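PDB 3QEC: putative carbohydrate binding protein from Pseudomonas aeruginosa, which is of uncertain function but appears to bind suramin and heparin and may act in carbohydrate transport and biofilm formation. Local coordinates for residues A[54-57]-A[58-61]; A[78-81]-A[82-86]; A[9-12]-A[13-17]. One frame throughout, in Å; residues are numbered along the deposited sequence. Where two conformers were deposited one is given.

Overall arrangement
The three contacts are local, each within one continuous stretch of chain, yet they meet as a cluster lying on one side of the molecule, with centres about 12 to 13 Å apart. In sequence, interaction 3 comes first, at the start of short helix 12-16; interaction 1 follows on helix 54-63, and interaction 2 lies in the loop between that helix and strand 89-92. Tyr-55 reaches the backbone of Asp-81, Glu-14 reaches Ser-54 at the start of helix 54-63, and Glu-12 pairs with Arg-83. The N-terminal segment and the loop thus pack on helix 54-63, which itself lies on the antiparallel sheet that contains strands 46-51 and 107-120.

Interaction 1 of 3, residues A[54-57]-A[58-61]; sequences SYMK and AYYA
Met-56, deposited as selenomethionine, meets both Tyr-59 and Tyr-60 one turn further along helix 54-63, and the methyl CE does most of the touching. It lies 3.6 Å from Tyr-59 CD2 and 3.7 Å from Tyr-60 CE2, so a single carbon bridges two rings that leave the helix at neighbouring positions. The chain gets there by bending twice: CG lies opposite the carbonyl carbon, and turns at chi2 and chi3 carry the selenium and methyl forward, toward the next turn. Met-56 and Tyr-59 run side by side in the same direction, with SE 5.2 Å from the ring centroid of Tyr-59 and 40° off its normal, an oblique Met-aromatic contact. Against Tyr-60 the chain passes at a slant, its CB also near the CD2-CE2 side of that ring.

Ala-58 and Lys-57 contribute mainly through the backbone. Ala-58 N donates a weak bond to Ser-54 O at 3.4 Å, and its small CB sits beside Tyr-55 O. Lys-57 O accepts from Ala-61 N at 3.0 Å, while its fully extended side chain leads away from the following turn. Straighter than either is the bond from Tyr-60 N to Met-56 O, 2.8 Å long with an N-H...O angle of 175°.

Around this face, Tyr-110 of strand 107-120 touches both Met-56 and Tyr-60, Tyr-60 OH is hydrogen-bonded to Glu-50, and Leu-80 and Pro-77 pack on Tyr-59. Met-56 and Tyr-60 thus face the sheet and Tyr-59 turns to the 77-80 loop, with Met-56 CE between them. Such i to i+3 and i to i+4 contacts, joined to main-chain i to i+4 bonding, are typical of an alpha helix held between a beta sheet and a covering loop.

Interaction 2 of 3, residues A[78-81]-A[82-86]; sequences PVLD and PRRAT
Leu-80 opens the contact by laying its methyl CD1 over one face of the Arg-84 guanidinium, offset toward the rim, with CD1 3.7 Å from Arg-84 NH1. That methyl also lies near the CD end of the arginine, whose chain bends at chi2. The guanidinium thus has an apolar neighbour on one face, while its NH2 forms a salt bridge with Glu-50.

Next in sequence, Asp-81 gives most of the polar bonding. Its carbonyl O receives Arg-84 N at 3.2 Å, from well above the carbonyl plane, closing a type I beta turn. Its carboxylate turns to Arg-83, which grips it side-on: NE reaches OD1 at 2.9 Å and NH2 reaches OD2 at 2.8 Å. Both nitrogens come from the syn side but tilted out of the carboxylate plane, and the carboxylate and guanidinium planes are twisted 40° apart. OD1 also takes Arg-83 N at 3.0 Å through its anti lone pair, an Asx turn that gives this oxygen two donors.

Chemically, one aspartate both joins the turn and fixes the arginine. With Arg-83 NH1 paired to Glu-12, two acids set the orientation of the guanidinium, which in turn would be expected to keep both carboxylates ionised.

Interaction 3 of 3, residues A[9-12]-A[13-17]; sequences DFPE and HEYAA
Phe-10 and Tyr-15 face each other with their ring planes almost parallel, only 9° apart. They are offset until little of one ring covers the other, and the centroids stand 4.7 Å apart. The touching is done by the outer end of the phenylalanine: CZ lies over one face of the tyrosine, toward its rim, 3.5 Å from Tyr-15 CD2, and CE1 comes equally near Tyr-15 CE2. Although the planes agree, the side chains arrive at about a right angle to each other. Phe-10 is carried there by a first torsion of -174°, which sets CG opposite the backbone N and sends the ring toward the helix that follows.

Pro-11 touches both Tyr-15 and Glu-14. Its CD approaches Tyr-15 CE2 at 4.1 Å, while CB and CG lie against the carboxylate end of Glu-14, with CB 3.8 Å from OE2. The proline and glutamate meet aslant, the extended acid chain passing the pyrrolidine ring on its way to Ser-54 N, to which OE1 is hydrogen-bonded. Pro-11 O lies at the edge of the Tyr-15 ring, close to its plane, at 3.4 Å from CD2.

The same carbonyl serves the helix start. It accepts two weak bonds, from Glu-14 N at 3.1 Å and from Tyr-15 N, whereas the next carbonyl, Glu-12 O, accepts Ala-16 N at 2.9 Å. Beyond the segments, Tyr-15 OH bonds Thr-53 OG1, and the Tyr-55 ring meets Phe-10 edge-to-face. Pro-11 and Tyr-15 also touch Tyr-55, and Tyr-15 touches Met-56, all on helix 54-63.

Here a proline occupies the N-cap of a short helix, and around it the apolar pairing of Phe-10 (N') with Tyr-15 (N4) forms a hydrophobic staple.

Interaction 1 of 3, residues A[54-57]-A[58-61]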
loop_
_atom_site.group_PDB
_atom_site.type_symbol
_atom_site.label_atom_id
_atom_site.label_comp_id
_atom_site.label_asym_id
_atom_site.label_seq_id
_atom_site.Cartn_x
_atom_site.Cartn_y
_atom_site.Cartn_z
ATOM N N SER A 54 12.919 4.066 7.308
ATOM C CA SER A 54 13.146 5.478 6.987
ATOM C C SER A 54 13.221 5.684 5.447
ATOM O O SER A 54 12.831 6.739 4.944
ATOM C CB SER A 54 14.407 5.987 7.678
ATOM O OG SER A 54 15.572 5.355 7.175
ATOM N N TYR A 55 13.667 4.632 4.724
ATOM C CA TYR A 55 13.790 4.530 3.266
ATOM C C TYR A 55 12.393 4.619 2.606
ATOM O O TYR A 55 12.172 5.504 1.779
ATOM C CB TYR A 55 14.512 3.197 2.895
ATOM C CG TYR A 55 14.827 3.014 1.423
ATOM C CD1 TYR A 55 15.791 3.799 0.791
ATOM C CD2 TYR A 55 14.190 2.032 0.668
ATOM C CE1 TYR A 55 16.089 3.629 -0.566
ATOM C CE2 TYR A 55 14.456 1.874 -0.694
ATOM C CZ TYR A 55 15.410 2.670 -1.307
ATOM O OH TYR A 55 15.688 2.499 -2.645
HETATM N N MSE A 56 11.446 3.730 3.003
HETATM C CA MSE A 56 10.088 3.711 2.437
HETATM C C MSE A 56 9.192 4.864 2.975
HETATM O O MSE A 56 8.243 5.249 2.285
HETATM C CB MSE A 56 9.423 2.350 2.627
HETATM C CG MSE A 56 10.094 1.237 1.788
HETATM SE SE MSE A 56 10.432 1.743 -0.075
HETATM C CE MSE A 56 8.607 1.601 -0.765
ATOM N N LYS A 57 9.514 5.449 4.147
ATOM C CA LYS A 57 8.797 6.616 4.689
ATOM C C LYS A 57 8.932 7.780 3.702
ATOM O O LYS A 57 7.945 8.465 3.405
ATOM C CB LYS A 57 9.357 7.003 6.075
ATOM C CG LYS A 57 8.742 8.269 6.685
ATOM C CD LYS A 57 9.345 8.582 8.040
ATOM C CE LYS A 57 8.749 9.806 8.674
ATOM N NZ LYS A 57 9.213 9.970 10.083
ATOM N N ALA A 58 10.169 7.979 3.182
ATOM C CA ALA A 58 10.509 9.005 2.189
ATOM C C ALA A 58 9.783 8.729 0.851
ATOM O O ALA A 58 9.267 9.661 0.223
ATOM C CB ALA A 58 12.014 9.043 1.985
ATOM N N TYR A 59 9.712 7.446 0.441
ATOM C CA TYR A 59 9.041 7.052 -0.802
ATOM C C TYR A 59 7.524 7.294 -0.704
ATOM O O TYR A 59 6.967 8.017 -1.537
ATOM C CB TYR A 59 9.343 5.579 -1.144
ATOM C CG TYR A 59 8.755 5.143 -2.467
ATOM C CD1 TYR A 59 9.451 5.336 -3.661
ATOM C CD2 TYR A 59 7.485 4.568 -2.535
ATOM C CE1 TYR A 59 8.908 4.944 -4.888
ATOM C CE2 TYR A 59 6.921 4.201 -3.759
ATOM C CZ TYR A 59 7.644 4.367 -4.929
ATOM O OH TYR A 59 7.080 3.993 -6.123
ATOM N N TYR A 60 6.871 6.716 0.335
ATOM C CA TYR A 60 5.426 6.817 0.541
ATOM C C TYR A 60 4.950 8.258 0.841
ATOM O O TYR A 60 3.799 8.581 0.538
ATOM C CB TYR A 60 4.954 5.817 1.602
ATOM C CG TYR A 60 4.964 4.390 1.081
ATOM C CD1 TYR A 60 4.337 4.060 -0.116
ATOM C CD2 TYR A 60 5.570 3.367 1.800
ATOM C CE1 TYR A 60 4.343 2.755 -0.600
ATOM C CE2 TYR A 60 5.564 2.052 1.335
ATOM C CZ TYR A 60 4.951 1.753 0.132
ATOM O OH TYR A 60 4.934 0.465 -0.342
ATOM N N ALA A 61 5.827 9.136 1.358
ATOM C CA ALA A 61 5.463 10.538 1.561
ATOM C C ALA A 61 5.158 11.206 0.216
ATOM O O ALA A 61 4.170 11.931 0.105
ATOM C CB ALA A 61 6.584 11.287 2.272
#

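Interaction 2 of 3, residues A[78-81]-A[82-86]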
loop_
_atom_site.group_PDB
_atom_site.type_symbol
_atom_site.label_atom_id
_atom_site.label_comp_id
_atom_site.label_asym_id
_atom_site.label_seq_id
_atom_site.Cartn_x
_atom_site.Cartn_y
_atom_site.Cartn_z
ATOM N N PRO A 78 11.111 6.921 -8.335
ATOM C CA PRO A 78 12.437 6.347 -8.573
ATOM C C PRO A 78 12.455 4.820 -8.467
ATOM O O PRO A 78 11.542 4.204 -7.889
ATOM C CB PRO A 78 13.286 6.980 -7.469
ATOM C CG PRO A 78 12.331 7.230 -6.360
ATOM C CD PRO A 78 11.039 7.593 -7.020
ATOM N N VAL A 79 13.509 4.218 -9.041
ATOM C CA VAL A 79 13.761 2.780 -9.004
ATOM C C VAL A 79 14.311 2.480 -7.612
ATOM O O VAL A 79 15.267 3.124 -7.172
ATOM C CB VAL A 79 14.710 2.320 -10.151
ATOM C CG1 VAL A 79 14.937 0.807 -10.120
ATOM C CG2 VAL A 79 14.167 2.746 -11.512
ATOM N N LEU A 80 13.668 1.549 -6.906
ATOM C CA LEU A 80 14.044 1.183 -5.543
ATOM C C LEU A 80 15.187 0.184 -5.534
ATOM O O LEU A 80 15.336 -0.580 -6.489
ATOM C CB LEU A 80 12.827 0.619 -4.788
ATOM C CG LEU A 80 11.629 1.576 -4.643
ATOM C CD1 LEU A 80 10.453 0.876 -4.058
ATOM C CD2 LEU A 80 11.972 2.764 -3.772
ATOM N N ASP A 81 16.001 0.199 -4.457
ATOM C CA ASP A 81 17.131 -0.714 -4.268
ATOM C C ASP A 81 16.632 -2.175 -4.418
ATOM O O ASP A 81 15.588 -2.538 -3.844
ATOM C CB ASP A 81 17.790 -0.473 -2.893
ATOM C CG ASP A 81 19.137 -1.155 -2.678
ATOM O OD1 ASP A 81 19.162 -2.388 -2.557
ATOM O OD2 ASP A 81 20.155 -0.441 -2.547
ATOM N N PRO A 82 17.333 -3.023 -5.209
ATOM C CA PRO A 82 16.845 -4.400 -5.411
ATOM C C PRO A 82 16.800 -5.255 -4.138
ATOM O O PRO A 82 16.096 -6.265 -4.135
ATOM C CB PRO A 82 17.818 -4.972 -6.433
ATOM C CG PRO A 82 19.031 -4.117 -6.347
ATOM C CD PRO A 82 18.557 -2.762 -5.999
ATOM N N ARG A 83 17.475 -4.832 -3.051
ATOM C CA ARG A 83 17.489 -5.553 -1.776
ATOM C C ARG A 83 16.157 -5.462 -1.025
ATOM O O ARG A 83 15.904 -6.267 -0.127
ATOM C CB ARG A 83 18.600 -5.020 -0.867
ATOM C CG ARG A 83 20.002 -5.488 -1.234
ATOM C CD ARG A 83 21.044 -4.776 -0.391
ATOM N NE ARG A 83 21.203 -3.389 -0.829
ATOM C CZ ARG A 83 22.058 -2.516 -0.305
ATOM N NH1 ARG A 83 22.866 -2.879 0.685
ATOM N NH2 ARG A 83 22.143 -1.286 -0.796
ATOM N N ARG A 84 15.330 -4.462 -1.351
ATOM C CA ARG A 84 14.047 -4.227 -0.685
ATOM C C ARG A 84 13.006 -5.290 -1.051
ATOM O O ARG A 84 12.230 -5.683 -0.190
ATOM C CB ARG A 84 13.540 -2.823 -1.050
ATOM C CG ARG A 84 12.109 -2.490 -0.645
ATOM C CD ARG A 84 11.341 -2.123 -1.880
ATOM N NE ARG A 84 9.925 -1.929 -1.606
ATOM C CZ ARG A 84 8.961 -2.150 -2.490
ATOM N NH1 ARG A 84 9.258 -2.583 -3.711
ATOM N NH2 ARG A 84 7.693 -1.964 -2.156
ATOM N N ALA A 85 12.988 -5.748 -2.314
ATOM C CA ALA A 85 12.009 -6.710 -2.833
ATOM C C ALA A 85 11.897 -7.997 -1.994
ATOM O O ALA A 85 10.798 -8.522 -1.852
ATOM C CB ALA A 85 12.330 -7.063 -4.274
ATOM N N THR A 86 13.006 -8.472 -1.410
ATOM C CA THR A 86 13.030 -9.713 -0.633
ATOM C C THR A 86 12.216 -9.600 0.690
ATOM O O THR A 86 11.842 -10.628 1.250
ATOM C CB THR A 86 14.479 -10.197 -0.408
ATOM O OG1 THR A 86 14.442 -11.477 0.210
ATOM C CG2 THR A 86 15.304 -9.279 0.456
#

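Interaction 3 of 3, residues A[9-12]-A[13-17]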
loop_
_atom_site.group_PDB
_atom_site.type_symbol
_atom_site.label_atom_id
_atom_site.label_comp_id
_atom_site.label_asym_id
_atom_site.label_seq_id
_atom_site.Cartn_x
_atom_site.Cartn_y
_atom_site.Cartn_z
ATOM N N ASP A 9 19.992 6.781 1.468
ATOM C CA ASP A 9 20.719 5.537 1.196
ATOM C C ASP A 9 19.969 4.363 1.839
ATOM O O ASP A 9 19.373 4.535 2.914
ATOM C CB ASP A 9 22.162 5.604 1.738
ATOM C CG ASP A 9 23.090 6.613 1.081
ATOM O OD1 ASP A 9 22.901 6.907 -0.132
ATOM O OD2 ASP A 9 24.051 7.054 1.752
ATOM N N PHE A 10 19.964 3.195 1.174
ATOM C CA PHE A 10 19.307 1.989 1.685
ATOM C C PHE A 10 19.856 1.655 3.095
ATOM O O PHE A 10 21.065 1.469 3.238
ATOM C CB PHE A 10 19.487 0.808 0.709
ATOM C CG PHE A 10 18.718 -0.432 1.101
ATOM C CD1 PHE A 10 17.363 -0.548 0.814
ATOM C CD2 PHE A 10 19.350 -1.484 1.754
ATOM C CE1 PHE A 10 16.660 -1.696 1.163
ATOM C CE2 PHE A 10 18.645 -2.630 2.106
ATOM C CZ PHE A 10 17.308 -2.733 1.801
ATOM N N PRO A 11 18.991 1.669 4.149
ATOM C CA PRO A 11 19.478 1.433 5.523
ATOM C C PRO A 11 19.506 -0.051 5.906
ATOM O O PRO A 11 18.521 -0.597 6.417
ATOM C CB PRO A 11 18.472 2.215 6.375
ATOM C CG PRO A 11 17.214 2.252 5.558
ATOM C CD PRO A 11 17.534 1.919 4.138
ATOM N N GLU A 12 20.648 -0.692 5.670
ATOM C CA GLU A 12 20.884 -2.119 5.920
ATOM C C GLU A 12 20.518 -2.529 7.348
ATOM O O GLU A 12 19.790 -3.524 7.502
ATOM C CB GLU A 12 22.342 -2.490 5.614
ATOM C CG GLU A 12 22.707 -2.380 4.136
ATOM C CD GLU A 12 24.185 -2.404 3.755
ATOM O OE1 GLU A 12 24.990 -3.041 4.476
ATOM O OE2 GLU A 12 24.528 -1.816 2.701
ATOM N N HIS A 13 20.983 -1.753 8.379
ATOM C CA HIS A 13 20.732 -2.002 9.792
ATOM C C HIS A 13 19.205 -2.103 10.093
ATOM O O HIS A 13 18.772 -2.970 10.866
ATOM C CB HIS A 13 21.420 -0.896 10.626
ATOM C CG HIS A 13 21.070 0.509 10.225
ATOM N ND1 HIS A 13 21.629 1.105 9.106
ATOM C CD2 HIS A 13 20.239 1.394 10.821
ATOM C CE1 HIS A 13 21.105 2.316 9.051
ATOM N NE2 HIS A 13 20.273 2.539 10.067
ATOM N N GLU A 14 18.415 -1.186 9.507
ATOM C CA GLU A 14 16.967 -1.150 9.731
ATOM C C GLU A 14 16.305 -2.437 9.260
ATOM O O GLU A 14 15.437 -2.946 9.962
ATOM C CB GLU A 14 16.339 0.064 9.049
ATOM C CG GLU A 14 16.606 1.352 9.802
ATOM C CD GLU A 14 15.956 2.578 9.196
ATOM O OE1 GLU A 14 14.821 2.454 8.687
ATOM O OE2 GLU A 14 16.559 3.673 9.272
ATOM N N TYR A 15 16.744 -2.990 8.105
ATOM C CA TYR A 15 16.203 -4.235 7.568
ATOM C C TYR A 15 16.724 -5.456 8.365
ATOM O O TYR A 15 15.950 -6.382 8.625
ATOM C CB TYR A 15 16.500 -4.347 6.054
ATOM C CG TYR A 15 15.574 -3.463 5.238
ATOM C CD1 TYR A 15 14.296 -3.893 4.889
ATOM C CD2 TYR A 15 15.932 -2.153 4.914
ATOM C CE1 TYR A 15 13.406 -3.054 4.218
ATOM C CE2 TYR A 15 15.053 -1.305 4.235
ATOM C CZ TYR A 15 13.792 -1.766 3.879
ATOM O OH TYR A 15 12.906 -0.955 3.208
ATOM N N ALA A 16 18.001 -5.430 8.803
ATOM C CA ALA A 16 18.633 -6.507 9.579
ATOM C C ALA A 16 17.946 -6.712 10.949
ATOM O O ALA A 16 17.761 -7.854 11.375
ATOM C CB ALA A 16 20.110 -6.210 9.776
ATOM N N ALA A 17 17.522 -5.622 11.599
ATOM C CA ALA A 17 16.848 -5.659 12.902
ATOM C C ALA A 17 15.410 -6.218 12.819
ATOM O O ALA A 17 14.836 -6.532 13.856
ATOM C CB ALA A 17 16.829 -4.262 13.520
#